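Local coordinates for hypothetical protein Atu2327 (Agrobacterium tumefaciens, PDB 2O8I), which is of unknown function but probably decarboxylates 2-oxo-4-hydroxy-4-carboxy-5-ureidoimidazoline in the breakdown of urate to allantoin, at residues L35-L44 / A154-G165; M1-A9 / A22-L33. One frame throughout, in Å; residues are numbered along the deposited sequence.

From the N terminus, the chain runs through helix 4-11 and turns back through helix 19-27, so that interaction 2 (1-9 with 22-33) closes a short loop and makes a helical hairpin of the first two helices. The next helix, 37-50, then opens interaction 1 (35-44 with 154-165), a far longer closure that brings the end of the last helix, 139-161, and the C-terminal tail back to it. The two contacts follow one another in series, neither nesting nor crossing. They meet where Leu33 packs on Ala43 and Ala25 on Leu44, joining both chain ends in one all-helical fold. Both also border the second subunit.

Interaction 1: residues L35-L44 / A154-G165; sequences LTAKAVHGAL and AWLRLASMLPEG
Ala37 and Lys38, at the start of helix 37-50, give their N-H groups to carbonyls of the C-terminal tail: Ala37 N donates to Pro163 O at 2.8 Å and Lys38 N to Glu164 O at 2.9 Å. Beside them Thr36 CA makes a CH...O contact with Pro163 O. Thr36 is also the N-cap: its OG1 lies between the backbone N and the carbonyl carbon and accepts from Ala39 N.

The apolar packing lies deeper, where helices 37-44 and 154-161 run roughly antiparallel, 146° apart with axes 9.1 Å from each other. Leu158 is a knob in the hole formed by Ala37, Val40, His41 and Leu44; its CD1 reaches His41 CA at 3.6 Å while CD2 crosses to Val40 CG1. Leu162 CD1 touches the other branch, Val40 CG2, and Phe11 of helix 4-11 packs against both leucines.

Aromatic contacts complete the interface. The edge of Trp155 points at a face of His41, planes 86° apart and centroids 5.7 Å from each other. With CG of His41 anti to the backbone N (chi1 -177°), its imidazole reaches helix 139-161, His41 CD2 meeting Trp155 N at 3.2 Å and Trp155 CB lying over one face, and NE2 is hydrogen-bonded to Glu151 O one turn earlier in that helix. Trp155 CZ3 meets Ala37 CB at 3.5 Å and nears Lys38 N at its ring edge.

The tail carbonyls thus take up two amide hydrogens of the first helical turn and Thr36 a third, so three N-H groups without a carbonyl one turn back are satisfied; the exposed tail is held by backbone polarity, the helix pair by apolar and aromatic side chains, buried at Ala37, Val40 and Leu158.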
ATOM      1  N   LEU A  35      24.590  -1.490   1.776  1.00 24.86           N
ATOM      2  CA  LEU A  35      23.191  -1.103   1.847  1.00 24.30           C
ATOM      3  C   LEU A  35      22.944   0.120   0.954  1.00 24.31           C
ATOM      4  O   LEU A  35      22.895   1.280   1.416  1.00 24.18           O
ATOM      5  CB  LEU A  35      22.733  -0.896   3.288  1.00 24.45           C
ATOM      6  CG  LEU A  35      22.715  -2.142   4.164  1.00 22.90           C
ATOM      7  CD1 LEU A  35      22.456  -1.748   5.584  1.00 22.72           C
ATOM      8  CD2 LEU A  35      21.745  -3.163   3.680  1.00 20.04           C
ATOM      9  N   THR A  36      22.842  -0.174  -0.335  1.00 23.78           N
ATOM     10  CA  THR A  36      22.569   0.807  -1.346  1.00 24.17           C
ATOM     11  C   THR A  36      21.409   0.259  -2.138  1.00 25.05           C
ATOM     12  O   THR A  36      21.202  -0.954  -2.171  1.00 25.20           O
ATOM     13  CB  THR A  36      23.777   1.064  -2.309  1.00 23.78           C
ATOM     14  OG1 THR A  36      24.028  -0.103  -3.098  1.00 23.56           O
ATOM     15  CG2 THR A  36      25.002   1.469  -1.563  1.00 21.10           C
ATOM     16  N   ALA A  37      20.655   1.145  -2.776  1.00 25.94           N
ATOM     17  CA  ALA A  37      19.591   0.702  -3.636  1.00 27.30           C
ATOM     18  C   ALA A  37      20.119  -0.219  -4.723  1.00 28.92           C
ATOM     19  O   ALA A  37      19.515  -1.240  -4.928  1.00 30.38           O
ATOM     20  CB  ALA A  37      18.862   1.873  -4.237  1.00 27.66           C
ATOM     21  N   LYS A  38      21.239   0.100  -5.396  1.00 30.28           N
ATOM     22  CA  LYS A  38      21.801  -0.786  -6.439  1.00 32.30           C
ATOM     23  C   LYS A  38      22.072  -2.189  -5.941  1.00 31.07           C
ATOM     24  O   LYS A  38      21.566  -3.165  -6.525  1.00 30.93           O
ATOM     25  CB  LYS A  38      23.076  -0.215  -7.047  1.00 32.40           C
ATOM     26  CG  LYS A  38      22.795   0.677  -8.279  1.00 37.41           C
ATOM     27  CD  LYS A  38      24.131   1.064  -9.066  1.00 38.30           C
ATOM     28  CE  LYS A  38      24.764  -0.150  -9.912  1.00 44.48           C
ATOM     29  NZ  LYS A  38      25.774  -0.996  -9.131  1.00 45.10           N
ATOM     30  N   ALA A  39      22.846  -2.291  -4.853  1.00 30.19           N
ATOM     31  CA  ALA A  39      23.187  -3.586  -4.268  1.00 29.80           C
ATOM     32  C   ALA A  39      21.937  -4.349  -3.858  1.00 30.12           C
ATOM     33  O   ALA A  39      21.700  -5.431  -4.350  1.00 30.99           O
ATOM     34  CB  ALA A  39      24.143  -3.439  -3.097  1.00 29.19           C
ATOM     35  N   VAL A  40      21.096  -3.775  -3.001  1.00 30.60           N
ATOM     36  CA  VAL A  40      19.951  -4.527  -2.467  1.00 30.11           C
ATOM     37  C   VAL A  40      18.959  -4.887  -3.589  1.00 31.90           C
ATOM     38  O   VAL A  40      18.377  -5.991  -3.594  1.00 32.88           O
ATOM     39  CB  VAL A  40      19.237  -3.772  -1.321  1.00 29.67           C
ATOM     40  CG1 VAL A  40      18.037  -4.532  -0.849  1.00 26.91           C
ATOM     41  CG2 VAL A  40      20.183  -3.502  -0.162  1.00 25.79           C
ATOM     42  N   HIS A  41      18.770  -3.981  -4.543  1.00 32.21           N
ATOM     43  CA  HIS A  41      17.887  -4.259  -5.665  1.00 33.14           C
ATOM     44  C   HIS A  41      18.401  -5.415  -6.519  1.00 33.82           C
ATOM     45  O   HIS A  41      17.599  -6.259  -6.932  1.00 33.73           O
ATOM     46  CB  HIS A  41      17.743  -3.025  -6.533  1.00 33.52           C
ATOM     47  CG  HIS A  41      16.791  -3.187  -7.678  1.00 36.59           C
ATOM     48  ND1 HIS A  41      17.214  -3.490  -8.961  1.00 38.31           N
ATOM     49  CD2 HIS A  41      15.446  -3.028  -7.749  1.00 35.15           C
ATOM     50  CE1 HIS A  41      16.167  -3.526  -9.769  1.00 37.10           C
ATOM     51  NE2 HIS A  41      15.084  -3.252  -9.057  1.00 38.44           N
ATOM     52  N   GLY A  42      19.720  -5.447  -6.795  1.00 33.67           N
ATOM     53  CA  GLY A  42      20.278  -6.516  -7.588  1.00 33.71           C
ATOM     54  C   GLY A  42      19.982  -7.846  -6.882  1.00 35.10           C
ATOM     55  O   GLY A  42      19.594  -8.837  -7.532  1.00 35.46           O
ATOM     56  N   ALA A  43      20.135  -7.853  -5.548  1.00 34.90           N
ATOM     57  CA  ALA A  43      20.010  -9.062  -4.739  1.00 35.08           C
ATOM     58  C   ALA A  43      18.570  -9.539  -4.699  1.00 35.53           C
ATOM     59  O   ALA A  43      18.303 -10.728  -4.876  1.00 36.07           O
ATOM     60  CB  ALA A  43      20.532  -8.822  -3.346  1.00 34.41           C
ATOM     61  N   LEU A  44      17.644  -8.603  -4.498  1.00 36.02           N
ATOM     62  CA  LEU A  44      16.218  -8.920  -4.488  1.00 36.36           C
ATOM     63  C   LEU A  44      15.694  -9.360  -5.871  1.00 37.11           C
ATOM     64  O   LEU A  44      14.995 -10.392  -5.961  1.00 38.01           O
ATOM     65  CB  LEU A  44      15.407  -7.759  -3.902  1.00 35.68           C
ATOM     66  CG  LEU A  44      15.739  -7.392  -2.445  1.00 36.01           C
ATOM     67  CD1 LEU A  44      14.815  -6.274  -1.966  1.00 33.97           C
ATOM     68  CD2 LEU A  44      15.673  -8.600  -1.458  1.00 32.70           C
ATOM     69  N   ALA A 154      10.419  -1.870  -7.375  1.00 33.30           N
ATOM     70  CA  ALA A 154      11.355  -2.286  -6.331  1.00 32.51           C
ATOM     71  C   ALA A 154      12.498  -1.286  -6.274  1.00 31.69           C
ATOM     72  O   ALA A 154      12.881  -0.807  -5.175  1.00 31.09           O
ATOM     73  CB  ALA A 154      11.889  -3.754  -6.561  1.00 32.57           C
ATOM     74  N   TRP A 155      12.998  -0.931  -7.452  1.00 30.04           N
ATOM     75  CA  TRP A 155      14.086   0.011  -7.527  1.00 30.16           C
ATOM     76  C   TRP A 155      13.683   1.348  -6.939  1.00 30.41           C
ATOM     77  O   TRP A 155      14.411   1.937  -6.113  1.00 31.07           O
ATOM     78  CB  TRP A 155      14.600   0.188  -8.976  1.00 30.48           C
ATOM     79  CG  TRP A 155      15.422   1.424  -9.122  1.00 28.31           C
ATOM     80  CD1 TRP A 155      15.030   2.612  -9.660  1.00 28.53           C
ATOM     81  CD2 TRP A 155      16.739   1.613  -8.652  1.00 27.08           C
ATOM     82  NE1 TRP A 155      16.044   3.534  -9.585  1.00 26.91           N
ATOM     83  CE2 TRP A 155      17.109   2.946  -8.965  1.00 27.82           C
ATOM     84  CE3 TRP A 155      17.666   0.778  -8.027  1.00 28.46           C
ATOM     85  CZ2 TRP A 155      18.365   3.470  -8.664  1.00 28.77           C
ATOM     86  CZ3 TRP A 155      18.911   1.295  -7.714  1.00 29.31           C
ATOM     87  CH2 TRP A 155      19.252   2.638  -8.033  1.00 29.38           C
ATOM     88  N   LEU A 156      12.530   1.839  -7.372  1.00 30.16           N
ATOM     89  CA  LEU A 156      12.048   3.132  -6.911  1.00 30.48           C
ATOM     90  C   LEU A 156      11.845   3.138  -5.394  1.00 29.83           C
ATOM     91  O   LEU A 156      12.181   4.123  -4.713  1.00 30.01           O
ATOM     92  CB  LEU A 156      10.741   3.529  -7.632  1.00 30.71           C
ATOM     93  CG  LEU A 156      10.847   3.795  -9.144  1.00 30.85           C
ATOM     94  CD1 LEU A 156       9.438   3.858  -9.736  1.00 29.73           C
ATOM     95  CD2 LEU A 156      11.634   5.099  -9.428  1.00 27.59           C
ATOM     96  N   ARG A 157      11.313   2.043  -4.866  1.00 28.70           N
ATOM     97  CA  ARG A 157      11.138   1.945  -3.411  1.00 28.56           C
ATOM     98  C   ARG A 157      12.467   2.021  -2.682  1.00 27.51           C
ATOM     99  O   ARG A 157      12.658   2.924  -1.843  1.00 27.28           O
ATOM    100  CB  ARG A 157      10.350   0.703  -3.034  1.00 28.40           C
ATOM    101  CG  ARG A 157       8.924   0.819  -3.558  1.00 30.90           C
ATOM    102  CD  ARG A 157       8.223  -0.487  -3.480  1.00 35.82           C
ATOM    103  NE  ARG A 157       6.799  -0.299  -3.649  1.00 38.83           N
ATOM    104  CZ  ARG A 157       5.888  -1.211  -3.337  1.00 41.56           C
ATOM    105  NH1 ARG A 157       6.276  -2.368  -2.799  1.00 42.42           N
ATOM    106  NH2 ARG A 157       4.593  -0.960  -3.550  1.00 40.50           N
ATOM    107  N   LEU A 158      13.385   1.121  -3.052  1.00 26.67           N
ATOM    108  CA  LEU A 158      14.750   1.095  -2.508  1.00 25.90           C
ATOM    109  C   LEU A 158      15.505   2.403  -2.638  1.00 26.16           C
ATOM    110  O   LEU A 158      16.137   2.827  -1.672  1.00 26.01           O
ATOM    111  CB  LEU A 158      15.544  -0.039  -3.106  1.00 25.17           C
ATOM    112  CG  LEU A 158      15.080  -1.402  -2.584  1.00 25.04           C
ATOM    113  CD1 LEU A 158      15.537  -2.485  -3.543  1.00 22.06           C
ATOM    114  CD2 LEU A 158      15.606  -1.629  -1.167  1.00 23.51           C
ATOM    115  N   ALA A 159      15.394   3.072  -3.794  1.00 26.35           N
ATOM    116  CA  ALA A 159      15.980   4.403  -3.959  1.00 26.54           C
ATOM    117  C   ALA A 159      15.467   5.474  -2.971  1.00 27.27           C
ATOM    118  O   ALA A 159      16.171   6.439  -2.700  1.00 27.45           O
ATOM    119  CB  ALA A 159      15.845   4.875  -5.382  1.00 25.90           C
ATOM    120  N   SER A 160      14.256   5.337  -2.433  1.00 28.63           N
ATOM    121  CA  SER A 160      13.801   6.311  -1.429  1.00 29.82           C
ATOM    122  C   SER A 160      14.343   5.995  -0.024  1.00 30.40           C
ATOM    123  O   SER A 160      14.445   6.893   0.814  1.00 30.50           O
ATOM    124  CB  SER A 160      12.273   6.449  -1.399  1.00 29.74           C
ATOM    125  OG  SER A 160      11.652   5.219  -1.023  1.00 32.19           O
HETATM  126  N   MSE A 161      14.697   4.734   0.209  1.00 30.76           N
HETATM  127  CA  MSE A 161      15.129   4.263   1.499  1.00 34.60           C
HETATM  128  C   MSE A 161      16.639   4.212   1.695  1.00 31.10           C
HETATM  129  O   MSE A 161      17.088   4.045   2.815  1.00 30.92           O
HETATM  130  CB  MSE A 161      14.706   2.834   1.663  1.00 33.67           C
HETATM  131  CG  MSE A 161      13.307   2.564   2.044  1.00 37.85           C
HETATM  132 SE   MSE A 161      13.122   0.620   1.640  1.00 51.04          SE
HETATM  133  CE  MSE A 161      11.885   0.686   0.130  1.00 42.67           C
ATOM    134  N   LEU A 162      17.413   4.275   0.617  1.00 29.09           N
ATOM    135  CA  LEU A 162      18.828   3.904   0.670  1.00 27.21           C
ATOM    136  C   LEU A 162      19.645   4.853  -0.194  1.00 27.32           C
ATOM    137  O   LEU A 162      19.100   5.415  -1.117  1.00 27.52           O
ATOM    138  CB  LEU A 162      18.989   2.456   0.175  1.00 25.36           C
ATOM    139  CG  LEU A 162      18.523   1.311   1.084  1.00 22.02           C
ATOM    140  CD1 LEU A 162      18.752  -0.039   0.503  1.00 13.92           C
ATOM    141  CD2 LEU A 162      19.160   1.364   2.445  1.00 20.59           C
ATOM    142  N   PRO A 163      20.953   5.007   0.058  1.00 27.79           N
ATOM    143  CA  PRO A 163      21.686   5.769  -0.961  1.00 28.71           C
ATOM    144  C   PRO A 163      21.756   4.895  -2.207  1.00 29.94           C
ATOM    145  O   PRO A 163      21.628   3.660  -2.103  1.00 29.78           O
ATOM    146  CB  PRO A 163      23.091   5.957  -0.353  1.00 28.37           C
ATOM    147  CG  PRO A 163      23.024   5.463   1.051  1.00 27.52           C
ATOM    148  CD  PRO A 163      21.849   4.513   1.121  1.00 28.34           C
ATOM    149  N   GLU A 164      21.921   5.506  -3.374  1.00 31.30           N
ATOM    150  CA  GLU A 164      21.766   4.748  -4.623  1.00 33.61           C
ATOM    151  C   GLU A 164      22.909   3.787  -4.947  1.00 33.56           C
ATOM    152  O   GLU A 164      22.643   2.645  -5.320  1.00 34.64           O
ATOM    153  CB  GLU A 164      21.470   5.677  -5.797  1.00 33.50           C
ATOM    154  CG  GLU A 164      19.978   6.073  -5.877  1.00 36.06           C
ATOM    155  CD  GLU A 164      19.686   6.968  -7.072  1.00 36.80           C
ATOM    156  OE1 GLU A 164      20.603   7.050  -7.941  1.00 40.37           O
ATOM    157  OE2 GLU A 164      18.567   7.580  -7.131  1.00 40.48           O
ATOM    158  N   GLY A 165      24.155   4.234  -4.803  1.00 33.41           N
ATOM    159  CA  GLY A 165      25.317   3.377  -5.041  1.00 34.26           C
ATOM    160  C   GLY A 165      26.118   3.676  -6.303  1.00 34.38           C
ATOM    161  O   GLY A 165      25.550   3.775  -7.395  1.00 35.10           O
TER

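Interaction 2: residues M1-A9 / A22-L33; sequences MVTREEFVA and AERAYDAGGAGL
A salt-bridge network of Arg4, Glu23 and Asp27 borders the helical hairpin of helices 4-11 and 19-27. Arg4 grips Asp27 end-on with two nitrogens: NH1 gives to OD1 at 2.6 Å, on its syn side, and NH2 to OD2 at 3.1 Å, from above the carboxylate plane. NH2 also bonds Glu23 OE1 at 2.8 Å, met nearly along its C-O axis, with NE adding a weak bond to the same oxygen. The Arg4 chain, extended from CG to NE, takes the guanidinium past the Tyr26 ring to both acids, which leaves its rotation fixed by two carboxylates.

Tyr26 lies under the start of the first helix. Arg4 CA sits over the centre of its ring, a CH-pi contact 3.6 Å from the centroid, while OH donates to Val2 O at 2.6 Å in the carbonyl plane. The short helical segments cross at 134°, and the second ends in a Schellman motif at Gly29, whose turn leads the chain on to Gly30, whose O lies 4.0 Å from Phe7 CE1.

On the buried side, the edge of Tyr26 approaches the face of Phe7, offset, with planes 65° apart, and Tyr26 CD2 lies 3.4 Å from Phe7 CB. Phe7 CE2 reaches Ala25 CB at 4.0 Å, and Phe11 meets the Phe7 ring edge-to-face. Val8 CG2 packs against the backbone of Ala22 and Glu23.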
HETATM    1  N   MSE A   1      25.949  -5.212  12.242  1.00 31.03           N
HETATM    2  CA  MSE A   1      25.592  -6.445  11.479  1.00 31.40           C
HETATM    3  C   MSE A   1      24.097  -6.523  11.264  1.00 30.06           C
HETATM    4  O   MSE A   1      23.322  -6.353  12.188  1.00 30.01           O
HETATM    5  CB  MSE A   1      26.008  -7.690  12.266  1.00 33.40           C
HETATM    6  CG  MSE A   1      27.547  -7.905  12.449  1.00 38.46           C
HETATM    7 SE   MSE A   1      28.533  -7.940  10.709  1.00 50.75          SE
HETATM    8  CE  MSE A   1      30.236  -7.149  11.370  1.00 40.99           C
ATOM      9  N   VAL A   2      23.671  -6.831  10.062  1.00 28.23           N
ATOM     10  CA  VAL A   2      22.239  -6.908   9.804  1.00 26.78           C
ATOM     11  C   VAL A   2      21.669  -8.309  10.080  1.00 26.60           C
ATOM     12  O   VAL A   2      21.926  -9.228   9.326  1.00 26.50           O
ATOM     13  CB  VAL A   2      21.938  -6.467   8.345  1.00 26.22           C
ATOM     14  CG1 VAL A   2      20.479  -6.483   8.065  1.00 24.60           C
ATOM     15  CG2 VAL A   2      22.518  -5.092   8.102  1.00 24.62           C
ATOM     16  N   THR A   3      20.892  -8.478  11.148  1.00 26.68           N
ATOM     17  CA  THR A   3      20.257  -9.768  11.410  1.00 27.04           C
ATOM     18  C   THR A   3      19.205 -10.106  10.375  1.00 28.49           C
ATOM     19  O   THR A   3      18.796  -9.261   9.582  1.00 29.52           O
ATOM     20  CB  THR A   3      19.545  -9.815  12.731  1.00 26.70           C
ATOM     21  OG1 THR A   3      18.415  -8.980  12.643  1.00 29.18           O
ATOM     22  CG2 THR A   3      20.416  -9.358  13.880  1.00 23.74           C
ATOM     23  N   ARG A   4      18.754 -11.357  10.375  1.00 29.82           N
ATOM     24  CA  ARG A   4      17.754 -11.833   9.408  1.00 30.34           C
ATOM     25  C   ARG A   4      16.434 -11.109   9.595  1.00 30.82           C
ATOM     26  O   ARG A   4      15.775 -10.736   8.645  1.00 31.95           O
ATOM     27  CB  ARG A   4      17.491 -13.309   9.668  1.00 30.68           C
ATOM     28  CG  ARG A   4      16.865 -14.052   8.544  1.00 32.45           C
ATOM     29  CD  ARG A   4      16.103 -15.307   9.044  1.00 36.09           C
ATOM     30  NE  ARG A   4      15.436 -15.929   7.907  1.00 33.74           N
ATOM     31  CZ  ARG A   4      16.085 -16.571   6.953  1.00 35.60           C
ATOM     32  NH1 ARG A   4      17.411 -16.716   7.033  1.00 33.73           N
ATOM     33  NH2 ARG A   4      15.408 -17.046   5.909  1.00 35.33           N
ATOM     34  N   GLU A   5      16.058 -10.942  10.849  1.00 31.31           N
ATOM     35  CA  GLU A   5      14.784 -10.459  11.242  1.00 32.09           C
ATOM     36  C   GLU A   5      14.710  -9.045  10.739  1.00 31.55           C
ATOM     37  O   GLU A   5      13.683  -8.593  10.238  1.00 31.78           O
ATOM     38  CB  GLU A   5      14.696 -10.488  12.762  1.00 32.97           C
ATOM     39  CG  GLU A   5      13.306 -10.304  13.282  1.00 39.35           C
ATOM     40  CD  GLU A   5      13.218  -9.203  14.355  1.00 46.51           C
ATOM     41  OE1 GLU A   5      13.744  -9.468  15.471  1.00 46.48           O
ATOM     42  OE2 GLU A   5      12.628  -8.095  14.077  1.00 47.35           O
ATOM     43  N   GLU A   6      15.831  -8.365  10.838  1.00 30.43           N
ATOM     44  CA  GLU A   6      15.883  -7.003  10.475  1.00 29.82           C
ATOM     45  C   GLU A   6      15.895  -6.814   8.948  1.00 28.60           C
ATOM     46  O   GLU A   6      15.108  -6.047   8.397  1.00 29.72           O
ATOM     47  CB  GLU A   6      17.049  -6.341  11.186  1.00 30.01           C
ATOM     48  CG  GLU A   6      17.475  -5.073  10.500  1.00 33.44           C
ATOM     49  CD  GLU A   6      18.788  -4.466  11.017  1.00 39.85           C
ATOM     50  OE1 GLU A   6      19.523  -5.065  11.950  1.00 38.82           O
ATOM     51  OE2 GLU A   6      19.043  -3.372  10.407  1.00 37.21           O
ATOM     52  N   PHE A   7      16.741  -7.529   8.252  1.00 27.12           N
ATOM     53  CA  PHE A   7      16.698  -7.522   6.793  1.00 26.30           C
ATOM     54  C   PHE A   7      15.330  -7.804   6.185  1.00 27.13           C
ATOM     55  O   PHE A   7      14.912  -7.153   5.245  1.00 27.75           O
ATOM     56  CB  PHE A   7      17.668  -8.557   6.275  1.00 25.15           C
ATOM     57  CG  PHE A   7      17.913  -8.514   4.798  1.00 22.19           C
ATOM     58  CD1 PHE A   7      19.000  -7.807   4.281  1.00 21.03           C
ATOM     59  CD2 PHE A   7      17.141  -9.275   3.935  1.00 20.26           C
ATOM     60  CE1 PHE A   7      19.281  -7.802   2.903  1.00 20.26           C
ATOM     61  CE2 PHE A   7      17.414  -9.301   2.533  1.00 20.38           C
ATOM     62  CZ  PHE A   7      18.470  -8.541   2.019  1.00 21.64           C
ATOM     63  N   VAL A   8      14.633  -8.795   6.697  1.00 28.05           N
ATOM     64  CA  VAL A   8      13.370  -9.170   6.123  1.00 28.60           C
ATOM     65  C   VAL A   8      12.366  -8.118   6.498  1.00 29.92           C
ATOM     66  O   VAL A   8      11.427  -7.865   5.759  1.00 31.07           O
ATOM     67  CB  VAL A   8      12.943 -10.573   6.621  1.00 29.71           C
ATOM     68  CG1 VAL A   8      11.477 -10.868   6.306  1.00 27.39           C
ATOM     69  CG2 VAL A   8      13.889 -11.633   5.997  1.00 28.12           C
ATOM     70  N   ALA A   9      12.601  -7.430   7.606  1.00 29.87           N
ATOM     71  CA  ALA A   9      11.634  -6.508   8.056  1.00 29.34           C
ATOM     72  C   ALA A   9      11.499  -5.171   7.324  1.00 30.85           C
ATOM     73  O   ALA A   9      10.473  -4.940   6.718  1.00 32.60           O
ATOM     74  CB  ALA A   9      11.764  -6.266   9.540  1.00 28.31           C
ATOM     75  N   ALA A  22      12.841 -11.630   0.302  1.00 38.79           N
ATOM     76  CA  ALA A  22      13.840 -11.084   1.210  1.00 38.78           C
ATOM     77  C   ALA A  22      14.475 -12.190   2.029  1.00 39.57           C
ATOM     78  O   ALA A  22      15.666 -12.105   2.287  1.00 40.89           O
ATOM     79  CB  ALA A  22      13.234 -10.014   2.107  1.00 37.62           C
ATOM     80  N   GLU A  23      13.700 -13.200   2.449  1.00 39.78           N
ATOM     81  CA  GLU A  23      14.228 -14.377   3.175  1.00 40.68           C
ATOM     82  C   GLU A  23      15.321 -15.067   2.341  1.00 40.35           C
ATOM     83  O   GLU A  23      16.442 -15.287   2.814  1.00 41.60           O
ATOM     84  CB  GLU A  23      13.151 -15.436   3.401  1.00 41.74           C
ATOM     85  CG  GLU A  23      11.871 -15.009   4.058  1.00 44.43           C
ATOM     86  CD  GLU A  23      11.918 -15.227   5.541  1.00 52.98           C
ATOM     87  OE1 GLU A  23      12.910 -15.874   6.014  1.00 56.54           O
ATOM     88  OE2 GLU A  23      10.977 -14.749   6.248  1.00 56.90           O
ATOM     89  N   ARG A  24      15.004 -15.406   1.098  1.00 39.01           N
ATOM     90  CA  ARG A  24      15.967 -16.083   0.251  1.00 38.18           C
ATOM     91  C   ARG A  24      17.158 -15.216  -0.035  1.00 37.92           C
ATOM     92  O   ARG A  24      18.293 -15.715  -0.029  1.00 39.58           O
ATOM     93  CB  ARG A  24      15.346 -16.498  -1.059  1.00 38.20           C
ATOM     94  CG  ARG A  24      14.275 -17.523  -0.872  1.00 38.14           C
ATOM     95  CD  ARG A  24      13.730 -17.943  -2.214  1.00 38.72           C
ATOM     96  NE  ARG A  24      12.575 -18.783  -1.970  1.00 38.16           N
ATOM     97  CZ  ARG A  24      11.672 -19.093  -2.889  1.00 37.14           C
ATOM     98  NH1 ARG A  24      11.782 -18.594  -4.122  1.00 35.16           N
ATOM     99  NH2 ARG A  24      10.646 -19.883  -2.549  1.00 32.75           N
ATOM    100  N   ALA A  25      16.937 -13.922  -0.297  1.00 36.87           N
ATOM    101  CA  ALA A  25      18.085 -13.007  -0.487  1.00 34.67           C
ATOM    102  C   ALA A  25      18.999 -13.052   0.736  1.00 33.25           C
ATOM    103  O   ALA A  25      20.220 -12.936   0.589  1.00 32.41           O
ATOM    104  CB  ALA A  25      17.643 -11.595  -0.751  1.00 33.27           C
ATOM    105  N   TYR A  26      18.407 -13.208   1.924  1.00 31.21           N
ATOM    106  CA  TYR A  26      19.206 -13.184   3.124  1.00 31.18           C
ATOM    107  C   TYR A  26      20.080 -14.442   3.196  1.00 32.43           C
ATOM    108  O   TYR A  26      21.268 -14.368   3.565  1.00 32.11           O
ATOM    109  CB  TYR A  26      18.367 -13.008   4.404  1.00 29.72           C
ATOM    110  CG  TYR A  26      19.264 -12.682   5.610  1.00 28.93           C
ATOM    111  CD1 TYR A  26      19.861 -13.712   6.385  1.00 28.35           C
ATOM    112  CD2 TYR A  26      19.573 -11.369   5.941  1.00 25.96           C
ATOM    113  CE1 TYR A  26      20.681 -13.423   7.463  1.00 26.79           C
ATOM    114  CE2 TYR A  26      20.424 -11.070   7.034  1.00 26.20           C
ATOM    115  CZ  TYR A  26      20.966 -12.099   7.781  1.00 26.92           C
ATOM    116  OH  TYR A  26      21.774 -11.821   8.862  1.00 26.15           O
ATOM    117  N   ASP A  27      19.491 -15.584   2.812  1.00 33.43           N
ATOM    118  CA  ASP A  27      20.205 -16.848   2.774  1.00 34.19           C
ATOM    119  C   ASP A  27      21.228 -16.920   1.658  1.00 33.77           C
ATOM    120  O   ASP A  27      22.152 -17.727   1.743  1.00 34.92           O
ATOM    121  CB  ASP A  27      19.239 -18.035   2.780  1.00 34.74           C
ATOM    122  CG  ASP A  27      18.450 -18.133   4.101  1.00 37.87           C
ATOM    123  OD1 ASP A  27      18.926 -17.609   5.138  1.00 39.97           O
ATOM    124  OD2 ASP A  27      17.355 -18.726   4.110  1.00 39.05           O
ATOM    125  N   ALA A  28      21.114 -16.057   0.657  1.00 32.56           N
ATOM    126  CA  ALA A  28      22.158 -15.909  -0.359  1.00 32.12           C
ATOM    127  C   ALA A  28      23.283 -14.956   0.041  1.00 32.74           C
ATOM    128  O   ALA A  28      24.208 -14.691  -0.758  1.00 33.47           O
ATOM    129  CB  ALA A  28      21.561 -15.460  -1.686  1.00 31.23           C
ATOM    130  N   GLY A  29      23.234 -14.436   1.265  1.00 32.87           N
ATOM    131  CA  GLY A  29      24.339 -13.620   1.759  1.00 32.67           C
ATOM    132  C   GLY A  29      23.987 -12.145   1.820  1.00 32.40           C
ATOM    133  O   GLY A  29      24.875 -11.287   1.851  1.00 32.19           O
ATOM    134  N   GLY A  30      22.690 -11.857   1.851  1.00 32.28           N
ATOM    135  CA  GLY A  30      22.174 -10.481   2.008  1.00 31.82           C
ATOM    136  C   GLY A  30      22.909  -9.593   3.019  1.00 31.19           C
ATOM    137  O   GLY A  30      23.244  -8.439   2.702  1.00 32.09           O
ATOM    138  N   ALA A  31      23.204 -10.119   4.208  1.00 29.17           N
ATOM    139  CA  ALA A  31      23.886  -9.323   5.239  1.00 28.17           C
ATOM    140  C   ALA A  31      25.263  -8.811   4.862  1.00 27.67           C
ATOM    141  O   ALA A  31      25.805  -8.012   5.589  1.00 27.56           O
ATOM    142  CB  ALA A  31      23.962 -10.077   6.573  1.00 27.77           C
ATOM    143  N   GLY A  32      25.842  -9.298   3.764  1.00 27.88           N
ATOM    144  CA  GLY A  32      27.170  -8.857   3.306  1.00 27.46           C
ATOM    145  C   GLY A  32      27.051  -7.774   2.234  1.00 27.80           C
ATOM    146  O   GLY A  32      28.073  -7.222   1.776  1.00 27.33           O
ATOM    147  N   LEU A  33      25.805  -7.471   1.822  1.00 27.37           N
ATOM    148  CA  LEU A  33      25.548  -6.406   0.837  1.00 27.42           C
ATOM    149  C   LEU A  33      25.907  -5.042   1.401  1.00 27.04           C
ATOM    150  O   LEU A  33      25.703  -4.786   2.570  1.00 26.99           O
ATOM    151  CB  LEU A  33      24.071  -6.395   0.406  1.00 27.92           C
ATOM    152  CG  LEU A  33      23.543  -7.634  -0.350  1.00 27.64           C
ATOM    153  CD1 LEU A  33      22.102  -7.516  -0.591  1.00 25.44           C
ATOM    154  CD2 LEU A  33      24.268  -7.805  -1.691  1.00 28.50           C
TER